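Local coordinates for protein terminase, large subunit (Enterobacteria phage P22, PDB 4DKW) that drives ATP-powered packaging of viral DNA into empty capsids and, through its C-terminal nuclease domain, the part in this chain, cuts the genome to start and end packaging, at residues A[30-44]-A[74-86]. Sequence-based numbering, arbitrary orientation.
With MG (magnesium ion), chain E.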
loop_
_atom_site.group_PDB
_atom_site.type_symbol
_atom_site.label_atom_id
_atom_site.label_comp_id
_atom_site.label_asym_id
_atom_site.label_seq_id
_atom_site.Cartn_x
_atom_site.Cartn_y
_atom_site.Cartn_z
ATOM N N ASP A 30 -6.315 -4.769 -0.548
ATOM C CA ASP A 30 -6.241 -3.364 -0.178
ATOM C C ASP A 30 -5.261 -3.209 0.966
ATOM O O ASP A 30 -4.910 -4.187 1.639
ATOM C CB ASP A 30 -7.617 -2.847 0.269
ATOM C CG ASP A 30 -8.453 -2.331 -0.883
ATOM O OD1 ASP A 30 -8.282 -2.828 -2.013
ATOM O OD2 ASP A 30 -9.282 -1.426 -0.653
ATOM N N ALA A 31 -4.824 -1.977 1.194
ATOM C CA ALA A 31 -3.986 -1.705 2.344
ATOM C C ALA A 31 -4.221 -0.299 2.870
ATOM O O ALA A 31 -4.650 0.595 2.129
ATOM C CB ALA A 31 -2.528 -1.934 2.012
ATOM N N GLN A 32 -3.923 -0.116 4.153
ATOM C CA GLN A 32 -4.181 1.137 4.850
ATOM C C GLN A 32 -2.928 1.621 5.574
ATOM O O GLN A 32 -2.219 0.833 6.195
ATOM C CB GLN A 32 -5.308 0.939 5.876
ATOM C CG GLN A 32 -5.700 2.194 6.673
ATOM C CD GLN A 32 -6.471 3.220 5.846
ATOM O OE1 GLN A 32 -7.324 2.862 5.030
ATOM N NE2 GLN A 32 -6.176 4.501 6.060
ATOM N N ASP A 33 -2.647 2.915 5.474
ATOM C CA ASP A 33 -1.705 3.551 6.381
ATOM C C ASP A 33 -2.527 4.533 7.190
ATOM O O ASP A 33 -3.268 5.334 6.626
ATOM C CB ASP A 33 -0.566 4.274 5.641
ATOM C CG ASP A 33 0.485 4.831 6.596
ATOM O OD1 ASP A 33 0.779 4.165 7.613
ATOM O OD2 ASP A 33 1.011 5.933 6.350
ATOM N N PHE A 34 -2.425 4.458 8.510
ATOM C CA PHE A 34 -3.229 5.329 9.359
ATOM C C PHE A 34 -2.577 6.703 9.461
ATOM O O PHE A 34 -1.356 6.830 9.316
ATOM C CB PHE A 34 -3.432 4.715 10.747
ATOM C CG PHE A 34 -4.081 3.369 10.722
ATOM C CD1 PHE A 34 -5.375 3.226 10.271
ATOM C CD2 PHE A 34 -3.395 2.247 11.153
ATOM C CE1 PHE A 34 -5.981 1.986 10.240
ATOM C CE2 PHE A 34 -3.995 1.003 11.135
ATOM C CZ PHE A 34 -5.289 0.871 10.675
ATOM N N GLY A 35 -3.400 7.728 9.682
ATOM C CA GLY A 35 -2.904 9.089 9.818
ATOM C C GLY A 35 -3.974 10.154 9.987
ATOM O O GLY A 35 -4.984 10.147 9.284
ATOM N N TRP A 36 -3.749 11.073 10.923
ATOM C CA TRP A 36 -4.635 12.224 11.079
ATOM C C TRP A 36 -3.943 13.535 10.661
ATOM O O TRP A 36 -4.341 14.177 9.681
ATOM C CB TRP A 36 -5.186 12.324 12.507
ATOM C CG TRP A 36 -6.134 13.465 12.642
ATOM C CD1 TRP A 36 -5.849 14.722 13.100
ATOM C CD2 TRP A 36 -7.519 13.475 12.271
ATOM N NE1 TRP A 36 -6.978 15.509 13.048
ATOM C CE2 TRP A 36 -8.015 14.768 12.541
ATOM C CE3 TRP A 36 -8.389 12.517 11.742
ATOM C CZ2 TRP A 36 -9.338 15.124 12.298
ATOM C CZ3 TRP A 36 -9.708 12.874 11.505
ATOM C CH2 TRP A 36 -10.167 14.166 11.780
ATOM N N ASN A 37 -2.913 13.928 11.408
ATOM C CA ASN A 37 -2.112 15.090 11.037
ATOM C C ASN A 37 -1.307 14.806 9.778
ATOM O O ASN A 37 -1.199 15.655 8.890
ATOM C CB ASN A 37 -1.179 15.494 12.175
ATOM C CG ASN A 37 -1.931 15.988 13.396
ATOM O OD1 ASN A 37 -2.974 16.640 13.279
ATOM N ND2 ASN A 37 -1.411 15.670 14.580
ATOM N N HIS A 38 -0.727 13.608 9.729
ATOM C CA HIS A 38 -0.128 13.077 8.512
ATOM C C HIS A 38 -1.247 12.513 7.651
ATOM O O HIS A 38 -2.303 12.140 8.168
ATOM C CB HIS A 38 0.878 11.967 8.838
ATOM C CG HIS A 38 2.048 12.425 9.653
ATOM N ND1 HIS A 38 2.007 12.510 11.027
ATOM C CD2 HIS A 38 3.292 12.817 9.288
ATOM C CE1 HIS A 38 3.175 12.935 11.475
ATOM N NE2 HIS A 38 3.971 13.130 10.440
ATOM N N PRO A 39 -1.033 12.457 6.333
ATOM C CA PRO A 39 -2.080 11.857 5.501
ATOM C C PRO A 39 -2.274 10.375 5.824
ATOM O O PRO A 39 -1.311 9.680 6.127
ATOM C CB PRO A 39 -1.524 12.003 4.076
ATOM C CG PRO A 39 -0.572 13.154 4.166
ATOM C CD PRO A 39 0.049 13.052 5.530
ATOM N N GLN A 40 -3.506 9.896 5.775
ATOM C CA GLN A 40 -3.721 8.461 5.681
ATOM C C GLN A 40 -3.718 8.058 4.202
ATOM O O GLN A 40 -3.903 8.901 3.314
ATOM C CB GLN A 40 -5.038 8.061 6.349
ATOM C CG GLN A 40 -6.290 8.566 5.651
ATOM C CD GLN A 40 -7.552 8.021 6.293
ATOM O OE1 GLN A 40 -7.853 6.830 6.185
ATOM N NE2 GLN A 40 -8.289 8.886 6.979
ATOM N N ALA A 41 -3.488 6.777 3.936
ATOM C CA ALA A 41 -3.596 6.259 2.575
ATOM C C ALA A 41 -4.358 4.940 2.546
ATOM O O ALA A 41 -4.163 4.082 3.406
ATOM C CB ALA A 41 -2.210 6.090 1.939
ATOM N N HIS A 42 -5.243 4.790 1.569
ATOM C CA HIS A 42 -5.843 3.493 1.291
ATOM C C HIS A 42 -5.558 3.140 -0.167
ATOM O O HIS A 42 -5.854 3.936 -1.061
ATOM C CB HIS A 42 -7.353 3.520 1.542
ATOM C CG HIS A 42 -7.977 2.158 1.585
ATOM N ND1 HIS A 42 -8.068 1.424 2.746
ATOM C CD2 HIS A 42 -8.503 1.388 0.607
ATOM C CE1 HIS A 42 -8.641 0.261 2.481
ATOM N NE2 HIS A 42 -8.921 0.218 1.196
ATOM N N ILE A 43 -4.975 1.966 -0.407
ATOM C CA ILE A 43 -4.580 1.572 -1.761
ATOM C C ILE A 43 -5.202 0.250 -2.151
ATOM O O ILE A 43 -5.677 -0.497 -1.303
ATOM C CB ILE A 43 -3.036 1.470 -1.923
ATOM C CG1 ILE A 43 -2.450 0.361 -1.033
ATOM C CG2 ILE A 43 -2.376 2.821 -1.608
ATOM C CD1 ILE A 43 -2.343 -1.068 -1.672
ATOM N N GLN A 44 -5.188 -0.036 -3.445
ATOM C CA GLN A 44 -5.598 -1.343 -3.935
ATOM C C GLN A 44 -4.550 -1.855 -4.910
ATOM O O GLN A 44 -4.141 -1.159 -5.842
ATOM C CB GLN A 44 -6.981 -1.313 -4.601
ATOM C CG GLN A 44 -7.443 -2.686 -5.096
ATOM C CD GLN A 44 -8.898 -2.696 -5.515
ATOM O OE1 GLN A 44 -9.213 -2.692 -6.703
ATOM N NE2 GLN A 44 -9.798 -2.699 -4.537
ATOM N N VAL A 74 -13.679 5.699 -0.639
ATOM C CA VAL A 74 -13.092 4.581 -1.388
ATOM C C VAL A 74 -13.953 3.323 -1.463
ATOM O O VAL A 74 -13.554 2.352 -2.108
ATOM C CB VAL A 74 -11.702 4.157 -0.832
ATOM C CG1 VAL A 74 -10.771 5.360 -0.716
ATOM C CG2 VAL A 74 -11.845 3.455 0.501
ATOM N N LYS A 75 -15.119 3.319 -0.817
ATOM C CA LYS A 75 -15.913 2.084 -0.720
ATOM C C LYS A 75 -16.321 1.492 -2.064
ATOM O O LYS A 75 -16.555 0.285 -2.155
ATOM C CB LYS A 75 -17.155 2.255 0.163
ATOM C CG LYS A 75 -18.162 3.277 -0.324
ATOM C CD LYS A 75 -19.271 3.435 0.698
ATOM C CE LYS A 75 -20.272 4.497 0.281
ATOM N NZ LYS A 75 -20.940 4.126 -0.993
ATOM N N SER A 76 -16.401 2.331 -3.095
ATOM C CA SER A 76 -16.767 1.863 -4.431
ATOM C C SER A 76 -15.802 0.794 -4.937
ATOM O O SER A 76 -16.224 -0.167 -5.586
ATOM C CB SER A 76 -16.871 3.024 -5.434
ATOM O OG SER A 76 -15.667 3.771 -5.506
ATOM N N TRP A 77 -14.514 0.957 -4.631
ATOM C CA TRP A 77 -13.514 -0.052 -4.990
ATOM C C TRP A 77 -13.006 -0.902 -3.811
ATOM O O TRP A 77 -12.541 -2.035 -4.007
ATOM C CB TRP A 77 -12.343 0.545 -5.808
ATOM C CG TRP A 77 -11.708 1.814 -5.280
ATOM C CD1 TRP A 77 -12.069 3.101 -5.582
ATOM C CD2 TRP A 77 -10.579 1.918 -4.391
ATOM N NE1 TRP A 77 -11.248 3.991 -4.927
ATOM C CE2 TRP A 77 -10.326 3.294 -4.194
ATOM C CE3 TRP A 77 -9.763 0.986 -3.740
ATOM C CZ2 TRP A 77 -9.289 3.753 -3.378
ATOM C CZ3 TRP A 77 -8.735 1.448 -2.929
ATOM C CH2 TRP A 77 -8.512 2.815 -2.751
ATOM N N ALA A 78 -13.111 -0.367 -2.595
ATOM C CA ALA A 78 -12.589 -1.043 -1.409
ATOM C C ALA A 78 -13.548 -2.086 -0.829
ATOM O O ALA A 78 -13.150 -2.909 -0.015
ATOM C CB ALA A 78 -12.211 -0.020 -0.344
ATOM N N ASN A 79 -14.811 -2.042 -1.243
ATOM C CA ASN A 79 -15.836 -2.918 -0.684
ATOM C C ASN A 79 -15.494 -4.408 -0.795
ATOM O O ASN A 79 -15.215 -4.905 -1.886
ATOM C CB ASN A 79 -17.188 -2.630 -1.341
ATOM C CG ASN A 79 -18.342 -3.262 -0.601
ATOM O OD1 ASN A 79 -18.317 -3.399 0.621
ATOM N ND2 ASN A 79 -19.365 -3.653 -1.342
ATOM N N LYS A 80 -15.511 -5.092 0.350
ATOM C CA LYS A 80 -15.273 -6.538 0.461
ATOM C C LYS A 80 -13.827 -6.992 0.228
ATOM O O LYS A 80 -13.532 -8.184 0.300
ATOM C CB LYS A 80 -16.242 -7.337 -0.425
ATOM C CG LYS A 80 -17.625 -7.504 0.159
ATOM C CD LYS A 80 -18.686 -6.951 -0.778
ATOM C CE LYS A 80 -18.596 -7.571 -2.166
ATOM N NZ LYS A 80 -19.657 -7.068 -3.090
ATOM N N ILE A 81 -12.924 -6.052 -0.032
ATOM C CA ILE A 81 -11.519 -6.392 -0.275
ATOM C C ILE A 81 -10.740 -6.430 1.042
ATOM O O ILE A 81 -10.811 -5.477 1.819
ATOM C CB ILE A 81 -10.859 -5.356 -1.202
ATOM C CG1 ILE A 81 -11.710 -5.139 -2.459
ATOM C CG2 ILE A 81 -9.449 -5.766 -1.533
ATOM C CD1 ILE A 81 -12.064 -6.417 -3.211
ATOM N N PRO A 82 -10.004 -7.528 1.307
ATOM C CA PRO A 82 -9.225 -7.616 2.554
ATOM C C PRO A 82 -8.230 -6.461 2.651
ATOM O O PRO A 82 -7.650 -6.073 1.632
ATOM C CB PRO A 82 -8.470 -8.943 2.415
ATOM C CG PRO A 82 -9.183 -9.696 1.339
ATOM C CD PRO A 82 -9.769 -8.682 0.424
ATOM N N VAL A 83 -8.043 -5.915 3.847
ATOM C CA VAL A 83 -7.176 -4.754 4.027
ATOM C C VAL A 83 -5.990 -5.050 4.937
ATOM O O VAL A 83 -6.167 -5.481 6.080
ATOM C CB VAL A 83 -7.954 -3.561 4.616
ATOM C CG1 VAL A 83 -7.033 -2.361 4.825
ATOM C CG2 VAL A 83 -9.115 -3.199 3.713
ATOM N N ALA A 84 -4.781 -4.830 4.422
ATOM C CA ALA A 84 -3.561 -4.945 5.228
ATOM C C ALA A 84 -3.326 -3.619 5.952
ATOM O O ALA A 84 -3.698 -2.563 5.448
ATOM C CB ALA A 84 -2.351 -5.315 4.347
ATOM N N TRP A 85 -2.733 -3.673 7.140
ATOM C CA TRP A 85 -2.550 -2.476 7.951
ATOM C C TRP A 85 -1.396 -2.652 8.935
ATOM O O TRP A 85 -1.071 -3.779 9.314
ATOM C CB TRP A 85 -3.844 -2.150 8.692
ATOM C CG TRP A 85 -4.432 -3.314 9.392
ATOM C CD1 TRP A 85 -5.321 -4.208 8.890
ATOM C CD2 TRP A 85 -4.175 -3.710 10.742
ATOM N NE1 TRP A 85 -5.638 -5.153 9.848
ATOM C CE2 TRP A 85 -4.947 -4.865 10.993
ATOM C CE3 TRP A 85 -3.365 -3.204 11.759
ATOM C CZ2 TRP A 85 -4.926 -5.516 12.225
ATOM C CZ3 TRP A 85 -3.349 -3.846 12.973
ATOM C CH2 TRP A 85 -4.126 -4.992 13.198
ATOM N N PRO A 86 -0.764 -1.538 9.347
ATOM C CA PRO A 86 0.464 -1.588 10.147
ATOM C C PRO A 86 0.243 -1.585 11.650
ATOM O O PRO A 86 -0.899 -1.631 12.111
ATOM C CB PRO A 86 1.129 -0.266 9.796
ATOM C CG PRO A 86 -0.031 0.658 9.651
ATOM C CD PRO A 86 -1.077 -0.155 8.938
HETATM MG MG MG E . 2.080 7.342 7.477
HETATM O O HOH W 1 1.866 6.050 8.982
HETATM O O HOH W 2 3.006 9.118 8.268
#
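Trp77 lays the rim of its six-membered ring against the strand 40-44, with CZ3 3.5 Å from His42 CD2. The two side chains run past each other in opposite directions, the ring planes are inclined at 46°, and His42 O lies near the indole plane at its edge. The first torsion of Trp77 (chi1 48°) sets CG between the backbone N and the carbonyl carbon; CE3 and CZ3 thereby also pack on Gln44 CB. Beyond CB, Gln44 stretches out past the indole, its amide perpendicular to the ring. Its NE2 donates to two acceptors near the amide plane: Trp77 O (2.9 Å), approached from above the carbonyl plane, and the syn lone pair of Asp30 OD1; Gln44 OE1 accepts from Trp46 NE1. The other carboxylate oxygen, Asp30 OD2, accepts from His42 NE2 on its anti side, from somewhat out of the carboxylate plane, while His42 ND1 donates to Gln32 OE1; the imidazole is thus bonded at both nitrogens, which should limit its rotation. Apolar groups also border this buried carboxylate: Ala78 CB sits 3.3 Å from OD2, and Ile81, crossing Asp30 at about a right angle, sets CG2 beside OD1. Val83 turns its methyls to the imidazole, CG2 3.7 Å from His42 CE1. Backbone bonds from Asp30 N to Pro82 O, Ala84 N to Asp30 O and Gln32 N to Ala84 O join the strands in parallel. Farther along, Phe34 packs obliquely on Trp85 CB and Pro86 CD, next to Asp33, whose OD2 binds a catalytic magnesium ion (2.1 Å) together with Asp171. In this RNase H-like nuclease domain, strand 27-33 lies between 40-48 and 82-84 in the central sheet, helix 67-78 packs against the His42 and Gln44 side, and helix 171-181 meets Ala41 and Ile43.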